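Virulence factor (Pectobacterium carotovorum, PDB 2W3Y) acts as a virulence factor of a Drosophila pathogen, an S-palmitoylated protein with a new fold that binds to lipid vesicles. Local coordinates at residues E51-L56 / H175-D180; A62-M67 / D263-G268. All coordinates share one frame; numbering follows the deposited sequence.

Contact 1 of 2, residues E51-L56 / H175-D180; sequences EAPKHL and HDLFQD
Leu177 projects from strand 166-179 into the inner side of the loop 51-56, where one of its methyls, CD2, meets Ala52, Pro53 and Leu56 in turn. The tight part of the contact is small. Leu177 CD2 sits 3.6 Å from Ala52 CB and 3.8 Å from Ala52 CA, so the methyl presses on both the side chain and the main chain of that residue. Ala52 CA and Leu177 CA are 6.1 Å apart. With chi1 at -68°, CG of Leu177 lies opposite its own carbonyl carbon and the branched end reaches across to the loop.

Round this point the fit is slacker. Pro53 touches through the CD corner of its ring, 4.2 Å from Leu177 CD2, the two side chains running at a slant to one another. Leu56 brings CD1 to the same methyl, also at 4.2 Å; the loop can present both residues because it turns back on itself, Leu56 N bonding to Pro53 O at 2.8 Å. At the margin Glu51 offers Leu177 little more than its carbonyl O, 4.3 Å from Leu177 CB, while its CB points away from the strand and the residue is exposed. The apolar cluster extends beyond the two segments: Leu177 also rests on Val60 of helix 57-81, and Pro53 and Leu56 both touch Val185 of strand 185-198.

The loop joins strand 40-49 to helix 57-81, and this contact packs it against strand 166-179, a parallel neighbour of strand 40-49. No hydrogen bond or salt bridge crosses between 51-56 and 175-180; their direct attachment is therefore apolar and non-directional, with Leu177 contributing more than half of the buried surface.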
ATOM      1  N   GLU A  51       9.078   8.388 -14.329  1.00 25.91           N
ATOM      2  CA  GLU A  51      10.135   9.235 -13.791  1.00 27.76           C
ATOM      3  C   GLU A  51       9.630  10.669 -13.733  1.00 28.29           C
ATOM      4  O   GLU A  51       8.876  11.106 -14.607  1.00 28.64           O
ATOM      5  CB  GLU A  51      11.401   9.150 -14.653  1.00 28.14           C
ATOM      6  CG  GLU A  51      12.186   7.828 -14.523  1.00 29.94           C
ATOM      7  CD  GLU A  51      13.174   7.823 -13.353  1.00 33.79           C
ATOM      8  OE1 GLU A  51      13.261   8.839 -12.615  1.00 35.61           O
ATOM      9  OE2 GLU A  51      13.867   6.793 -13.159  1.00 35.92           O
ATOM     10  N   ALA A  52      10.022  11.368 -12.677  1.00 28.90           N
ATOM     11  CA  ALA A  52       9.681  12.766 -12.471  1.00 30.23           C
ATOM     12  C   ALA A  52      10.528  13.670 -13.376  1.00 31.03           C
ATOM     13  O   ALA A  52      11.679  13.346 -13.651  1.00 30.71           O
ATOM     14  CB  ALA A  52       9.902  13.135 -11.015  1.00 29.51           C
ATOM     15  N   PRO A  53       9.944  14.791 -13.858  1.00 32.13           N
ATOM     16  CA  PRO A  53      10.751  15.812 -14.521  1.00 32.39           C
ATOM     17  C   PRO A  53      11.718  16.461 -13.538  1.00 32.35           C
ATOM     18  O   PRO A  53      11.484  16.451 -12.323  1.00 31.81           O
ATOM     19  CB  PRO A  53       9.714  16.834 -15.004  1.00 32.69           C
ATOM     20  CG  PRO A  53       8.535  16.638 -14.116  1.00 32.88           C
ATOM     21  CD  PRO A  53       8.517  15.169 -13.814  1.00 32.46           C
ATOM     22  N   LYS A  54      12.792  17.033 -14.075  1.00 32.87           N
ATOM     23  CA  LYS A  54      13.896  17.562 -13.265  1.00 33.53           C
ATOM     24  C   LYS A  54      13.427  18.357 -12.044  1.00 33.08           C
ATOM     25  O   LYS A  54      13.931  18.154 -10.939  1.00 32.96           O
ATOM     26  CB  LYS A  54      14.866  18.383 -14.134  1.00 33.49           C
ATOM     27  CG  LYS A  54      15.644  17.543 -15.159  1.00 37.27           C
ATOM     28  CD  LYS A  54      15.195  17.749 -16.640  1.00 40.69           C
ATOM     29  CE  LYS A  54      13.992  16.872 -17.063  1.00 41.44           C
ATOM     30  NZ  LYS A  54      12.708  17.634 -17.057  1.00 40.03           N
ATOM     31  N   HIS A  55      12.433  19.222 -12.238  1.00 33.43           N
ATOM     32  CA  HIS A  55      11.929  20.092 -11.167  1.00 33.73           C
ATOM     33  C   HIS A  55      11.023  19.421 -10.112  1.00 34.26           C
ATOM     34  O   HIS A  55      10.599  20.080  -9.151  1.00 34.64           O
ATOM     35  CB  HIS A  55      11.231  21.322 -11.763  1.00 34.21           C
ATOM     36  CG  HIS A  55       9.894  21.033 -12.379  1.00 34.49           C
ATOM     37  ND1 HIS A  55       8.704  21.386 -11.778  1.00 35.81           N
ATOM     38  CD2 HIS A  55       9.559  20.442 -13.551  1.00 35.06           C
ATOM     39  CE1 HIS A  55       7.696  21.022 -12.546  1.00 34.05           C
ATOM     40  NE2 HIS A  55       8.187  20.448 -13.630  1.00 35.41           N
ATOM     41  N   LEU A  56      10.733  18.126 -10.270  1.00 34.03           N
ATOM     42  CA  LEU A  56       9.894  17.423  -9.282  1.00 33.99           C
ATOM     43  C   LEU A  56      10.610  16.272  -8.561  1.00 33.53           C
ATOM     44  O   LEU A  56      10.102  15.755  -7.568  1.00 33.54           O
ATOM     45  CB  LEU A  56       8.568  16.943  -9.918  1.00 33.55           C
ATOM     46  CG  LEU A  56       7.546  18.017 -10.334  1.00 33.97           C
ATOM     47  CD1 LEU A  56       6.448  17.427 -11.211  1.00 32.99           C
ATOM     48  CD2 LEU A  56       6.938  18.746  -9.126  1.00 34.55           C
ATOM     49  N   HIS A 175       2.905   7.081  -6.344  1.00 20.90           N
ATOM     50  CA  HIS A 175       3.559   8.356  -6.589  1.00 20.93           C
ATOM     51  C   HIS A 175       3.348   8.637  -8.070  1.00 21.46           C
ATOM     52  O   HIS A 175       4.039   8.081  -8.932  1.00 21.72           O
ATOM     53  CB  HIS A 175       5.034   8.294  -6.084  1.00 19.82           C
ATOM     54  CG  HIS A 175       5.119   7.976  -4.623  1.00 19.37           C
ATOM     55  ND1 HIS A 175       5.118   8.951  -3.647  1.00 17.56           N
ATOM     56  CD2 HIS A 175       5.040   6.791  -3.968  1.00 18.28           C
ATOM     57  CE1 HIS A 175       5.105   8.382  -2.459  1.00 20.11           C
ATOM     58  NE2 HIS A 175       5.044   7.070  -2.624  1.00 20.30           N
ATOM     59  N   ASP A 176       2.298   9.423  -8.346  1.00 22.01           N
ATOM     60  CA  ASP A 176       1.804   9.661  -9.699  1.00 22.56           C
ATOM     61  C   ASP A 176       2.469  10.864 -10.331  1.00 22.66           C
ATOM     62  O   ASP A 176       2.364  11.965  -9.812  1.00 22.39           O
ATOM     63  CB  ASP A 176       0.292   9.949  -9.732  1.00 22.42           C
ATOM     64  CG  ASP A 176      -0.543   8.925  -8.988  1.00 23.82           C
ATOM     65  OD1 ASP A 176      -0.080   7.789  -8.755  1.00 25.08           O
ATOM     66  OD2 ASP A 176      -1.679   9.290  -8.631  1.00 26.08           O
ATOM     67  N   LEU A 177       3.112  10.638 -11.475  1.00 22.86           N
ATOM     68  CA  LEU A 177       3.684  11.721 -12.294  1.00 23.66           C
ATOM     69  C   LEU A 177       3.025  11.691 -13.652  1.00 23.59           C
ATOM     70  O   LEU A 177       3.493  11.018 -14.559  1.00 24.35           O
ATOM     71  CB  LEU A 177       5.212  11.573 -12.401  1.00 23.23           C
ATOM     72  CG  LEU A 177       5.659  11.866 -10.976  1.00 25.23           C
ATOM     73  CD1 LEU A 177       6.372  10.706 -10.280  1.00 23.05           C
ATOM     74  CD2 LEU A 177       6.311  13.243 -10.819  1.00 23.62           C
ATOM     75  N   PHE A 178       1.905  12.394 -13.757  1.00 24.35           N
ATOM     76  CA  PHE A 178       1.053  12.368 -14.926  1.00 25.30           C
ATOM     77  C   PHE A 178       0.802  13.798 -15.386  1.00 26.64           C
ATOM     78  O   PHE A 178       0.908  14.747 -14.595  1.00 26.41           O
ATOM     79  CB  PHE A 178      -0.320  11.751 -14.584  1.00 24.91           C
ATOM     80  CG  PHE A 178      -0.283  10.280 -14.240  1.00 24.15           C
ATOM     81  CD1 PHE A 178       0.389   9.361 -15.061  1.00 23.95           C
ATOM     82  CD2 PHE A 178      -0.955   9.808 -13.118  1.00 25.37           C
ATOM     83  CE1 PHE A 178       0.410   7.995 -14.751  1.00 23.02           C
ATOM     84  CE2 PHE A 178      -0.945   8.443 -12.801  1.00 23.09           C
ATOM     85  CZ  PHE A 178      -0.253   7.540 -13.620  1.00 24.37           C
ATOM     86  N   GLN A 179       0.408  13.936 -16.646  1.00 28.69           N
ATOM     87  CA  GLN A 179       0.039  15.230 -17.226  1.00 30.89           C
ATOM     88  C   GLN A 179      -1.386  15.654 -16.883  1.00 31.96           C
ATOM     89  O   GLN A 179      -2.333  14.860 -17.038  1.00 32.64           O
ATOM     90  CB  GLN A 179       0.155  15.167 -18.743  1.00 31.23           C
ATOM     91  CG  GLN A 179       1.548  15.241 -19.291  1.00 33.57           C
ATOM     92  CD  GLN A 179       1.567  14.997 -20.787  1.00 36.83           C
ATOM     93  OE1 GLN A 179       1.195  15.867 -21.572  1.00 40.03           O
ATOM     94  NE2 GLN A 179       1.979  13.799 -21.188  1.00 37.69           N
ATOM     95  N   ASP A 180      -1.550  16.900 -16.436  1.00 32.46           N
ATOM     96  CA  ASP A 180      -2.882  17.532 -16.402  1.00 33.38           C
ATOM     97  C   ASP A 180      -3.397  17.824 -17.826  1.00 33.74           C
ATOM     98  O   ASP A 180      -2.723  17.501 -18.809  1.00 34.06           O
ATOM     99  CB  ASP A 180      -2.926  18.769 -15.474  1.00 33.29           C
ATOM    100  CG  ASP A 180      -2.099  19.973 -15.987  1.00 33.31           C
ATOM    101  OD1 ASP A 180      -1.863  20.126 -17.206  1.00 29.89           O
ATOM    102  OD2 ASP A 180      -1.702  20.795 -15.129  1.00 33.67           O
TER

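Contact 2 of 2, residues A62-M67 / D263-G268; sequences AGRILM and DDIFNG
Arg64 reaches out from helix 57-81 to Asp263 on strand 262-266, and its side chain alone makes the connection from the helix, the backbones being well apart: the axes of the short segments 62-67 and 263-266 pass 12.5 Å from each other, and the nearest CA atoms, those of Arg64 and Asp263, are 10.0 Å apart.

The charged interaction is a salt bridge between Arg64 NH2 and Asp263 OD2 at 3.1 Å. Its hydrogen bond is weak, bent to 130° at the hydrogen. The carboxylate oxygen lies at the guanidinium edge, near its plane, but the two flat groups are turned 67° against each other, consistent with one oxygen being engaged and not a two-pronged bridge. A bend in the arginine chain at chi3 (49°) swings the guanidinium into this position.

Van der Waals contact comes from Ile265, two residues along the strand. Its CG1 lies 3.4 Å from Arg64 NH1 and its CD1 4.0 Å from the same nitrogen, the isoleucine chain crossing the arginine nearly at a right angle. CG1 again approaches the edge of the guanidinium, near its plane.

Further polar support comes from strand 40-49, the parallel neighbour of strand 262-266: Arg64 NH1 donates to Gln48 OE1. The arginine side chain also touches Thr46 of strand 40-49 and His175 of strand 166-179.

The guanidinium thus divides its work, NH1 binding Gln48 beside the Ile265 side chain and NH2 meeting Asp263. With one bent bond at a partly exposed position, the salt bridge probably contributes modest electrostatic attraction between helix and sheet, while Gln48 holds the arginine's other nitrogen.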
ATOM      1  N   ALA A  62      11.537  12.790  -1.521  1.00 27.16           N
ATOM      2  CA  ALA A  62      11.057  13.088  -0.167  1.00 26.40           C
ATOM      3  C   ALA A  62       9.665  12.467   0.106  1.00 25.76           C
ATOM      4  O   ALA A  62       9.429  11.891   1.180  1.00 25.18           O
ATOM      5  CB  ALA A  62      11.024  14.601   0.062  1.00 27.41           C
ATOM      6  N   GLY A  63       8.767  12.582  -0.873  1.00 25.04           N
ATOM      7  CA  GLY A  63       7.403  12.050  -0.786  1.00 24.76           C
ATOM      8  C   GLY A  63       7.382  10.543  -0.593  1.00 24.74           C
ATOM      9  O   GLY A  63       6.606  10.031   0.209  1.00 24.56           O
ATOM     10  N   ARG A  64       8.249   9.839  -1.322  1.00 25.38           N
ATOM     11  CA  ARG A  64       8.389   8.392  -1.181  1.00 25.62           C
ATOM     12  C   ARG A  64       8.828   8.007   0.221  1.00 26.24           C
ATOM     13  O   ARG A  64       8.254   7.084   0.804  1.00 26.66           O
ATOM     14  CB  ARG A  64       9.315   7.796  -2.262  1.00 25.48           C
ATOM     15  CG  ARG A  64       8.697   7.853  -3.657  1.00 25.23           C
ATOM     16  CD  ARG A  64       9.550   7.193  -4.727  1.00 26.00           C
ATOM     17  NE  ARG A  64      10.015   5.851  -4.356  1.00 26.07           N
ATOM     18  CZ  ARG A  64      10.421   4.930  -5.225  1.00 27.22           C
ATOM     19  NH1 ARG A  64      10.395   5.173  -6.522  1.00 28.49           N
ATOM     20  NH2 ARG A  64      10.841   3.752  -4.794  1.00 29.36           N
ATOM     21  N   ILE A  65       9.821   8.715   0.773  1.00 26.33           N
ATOM     22  CA  ILE A  65      10.262   8.461   2.151  1.00 26.87           C
ATOM     23  C   ILE A  65       9.157   8.708   3.163  1.00 25.84           C
ATOM     24  O   ILE A  65       8.936   7.888   4.065  1.00 26.31           O
ATOM     25  CB  ILE A  65      11.521   9.283   2.580  1.00 26.84           C
ATOM     26  CG1 ILE A  65      12.702   9.078   1.620  1.00 28.69           C
ATOM     27  CG2 ILE A  65      11.916   8.958   4.033  1.00 28.04           C
ATOM     28  CD1 ILE A  65      13.036   7.674   1.282  1.00 29.94           C
ATOM     29  N   LEU A  66       8.469   9.835   3.020  1.00 25.60           N
ATOM     30  CA  LEU A  66       7.335  10.163   3.892  1.00 25.21           C
ATOM     31  C   LEU A  66       6.231   9.094   3.898  1.00 24.63           C
ATOM     32  O   LEU A  66       5.738   8.700   4.962  1.00 24.58           O
ATOM     33  CB  LEU A  66       6.738  11.510   3.497  1.00 25.33           C
ATOM     34  CG  LEU A  66       7.551  12.765   3.833  1.00 25.93           C
ATOM     35  CD1 LEU A  66       6.912  14.000   3.165  1.00 28.50           C
ATOM     36  CD2 LEU A  66       7.684  12.963   5.353  1.00 26.25           C
ATOM     37  N   MET A  67       5.848   8.631   2.710  1.00 23.87           N
ATOM     38  CA  MET A  67       4.755   7.664   2.607  1.00 23.17           C
ATOM     39  C   MET A  67       5.127   6.297   3.208  1.00 23.03           C
ATOM     40  O   MET A  67       4.294   5.679   3.886  1.00 22.22           O
ATOM     41  CB  MET A  67       4.264   7.541   1.158  1.00 22.93           C
ATOM     42  CG  MET A  67       3.433   8.732   0.640  1.00 24.91           C
ATOM     43  SD  MET A  67       1.940   9.205   1.575  1.00 22.49           S
ATOM     44  CE  MET A  67       2.527  10.358   2.800  1.00 26.25           C
ATOM     45  N   ASP A 263       9.422  -2.148  -4.420  1.00 23.62           N
ATOM     46  CA  ASP A 263       9.253  -0.806  -4.961  1.00 25.19           C
ATOM     47  C   ASP A 263       9.732  -0.784  -6.398  1.00 25.32           C
ATOM     48  O   ASP A 263      10.586  -1.580  -6.784  1.00 25.36           O
ATOM     49  CB  ASP A 263      10.032   0.227  -4.149  1.00 25.63           C
ATOM     50  CG  ASP A 263      11.534   0.107  -4.360  1.00 29.19           C
ATOM     51  OD1 ASP A 263      12.120  -0.845  -3.811  1.00 32.22           O
ATOM     52  OD2 ASP A 263      12.120   0.953  -5.082  1.00 31.80           O
ATOM     53  N   ASP A 264       9.186   0.134  -7.196  1.00 26.08           N
ATOM     54  CA  ASP A 264       9.655   0.322  -8.557  1.00 26.20           C
ATOM     55  C   ASP A 264       9.227   1.683  -9.079  1.00 26.53           C
ATOM     56  O   ASP A 264       8.296   2.311  -8.544  1.00 26.13           O
ATOM     57  CB  ASP A 264       9.123  -0.798  -9.470  1.00 26.61           C
ATOM     58  CG  ASP A 264      10.052  -1.092 -10.666  1.00 28.74           C
ATOM     59  OD1 ASP A 264      11.151  -0.471 -10.773  1.00 29.71           O
ATOM     60  OD2 ASP A 264       9.672  -1.949 -11.502  1.00 30.92           O
ATOM     61  N   ILE A 265       9.962   2.161 -10.080  1.00 26.41           N
ATOM     62  CA  ILE A 265       9.503   3.243 -10.940  1.00 26.82           C
ATOM     63  C   ILE A 265       9.041   2.598 -12.231  1.00 26.81           C
ATOM     64  O   ILE A 265       9.847   2.065 -13.014  1.00 27.92           O
ATOM     65  CB  ILE A 265      10.603   4.335 -11.199  1.00 26.71           C
ATOM     66  CG1 ILE A 265      11.027   4.974  -9.872  1.00 27.34           C
ATOM     67  CG2 ILE A 265      10.090   5.402 -12.173  1.00 25.21           C
ATOM     68  CD1 ILE A 265      12.329   5.772  -9.923  1.00 27.98           C
ATOM     69  N   PHE A 266       7.729   2.601 -12.442  1.00 26.98           N
ATOM     70  CA  PHE A 266       7.159   2.030 -13.650  1.00 26.37           C
ATOM     71  C   PHE A 266       7.252   3.066 -14.766  1.00 26.71           C
ATOM     72  O   PHE A 266       7.004   4.252 -14.532  1.00 26.63           O
ATOM     73  CB  PHE A 266       5.704   1.640 -13.421  1.00 26.36           C
ATOM     74  CG  PHE A 266       5.527   0.480 -12.490  1.00 26.18           C
ATOM     75  CD1 PHE A 266       5.704  -0.823 -12.938  1.00 25.62           C
ATOM     76  CD2 PHE A 266       5.191   0.694 -11.158  1.00 26.44           C
ATOM     77  CE1 PHE A 266       5.532  -1.901 -12.085  1.00 26.67           C
ATOM     78  CE2 PHE A 266       5.009  -0.382 -10.285  1.00 27.05           C
ATOM     79  CZ  PHE A 266       5.182  -1.676 -10.748  1.00 27.88           C
ATOM     80  N   ASN A 267       7.598   2.612 -15.964  1.00 26.50           N
ATOM     81  CA  ASN A 267       7.767   3.494 -17.118  1.00 27.43           C
ATOM     82  C   ASN A 267       6.634   3.370 -18.126  1.00 27.15           C
ATOM     83  O   ASN A 267       6.026   2.296 -18.259  1.00 27.30           O
ATOM     84  CB  ASN A 267       9.110   3.223 -17.812  1.00 28.21           C
ATOM     85  CG  ASN A 267      10.300   3.447 -16.886  1.00 29.30           C
ATOM     86  OD1 ASN A 267      10.435   4.510 -16.273  1.00 31.66           O
ATOM     87  ND2 ASN A 267      11.160   2.438 -16.771  1.00 30.34           N
ATOM     88  N   GLY A 268       6.369   4.474 -18.829  1.00 26.93           N
ATOM     89  CA  GLY A 268       5.337   4.547 -19.871  1.00 27.48           C
ATOM     90  C   GLY A 268       3.915   4.377 -19.361  1.00 27.61           C
ATOM     91  O   GLY A 268       3.103   3.715 -20.006  1.00 28.65           O
TER

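Contacts 1 and 2 have centres about 11 Å apart and lie on the same side of the chain's centre. Their segments alternate in sequence: 51-56, 62-67, 175-180, then 263-268. Strand 40-49 ties them together, pairing in parallel with both 166-179 and 262-266, so the partner strands flank it in one mixed sheet. The loop of contact 1 leads directly into helix 57-81, which carries Arg64 of contact 2. The two also touch: His175 CE1 lies 3.5 Å from Arg64 CA, and Glu51 OE2 lies 3.7 Å from Ile265 CD1. Together they join the loop and the helix to neighbouring strands of one sheet, one through apolar side chains, the other through the polar end of an arginine.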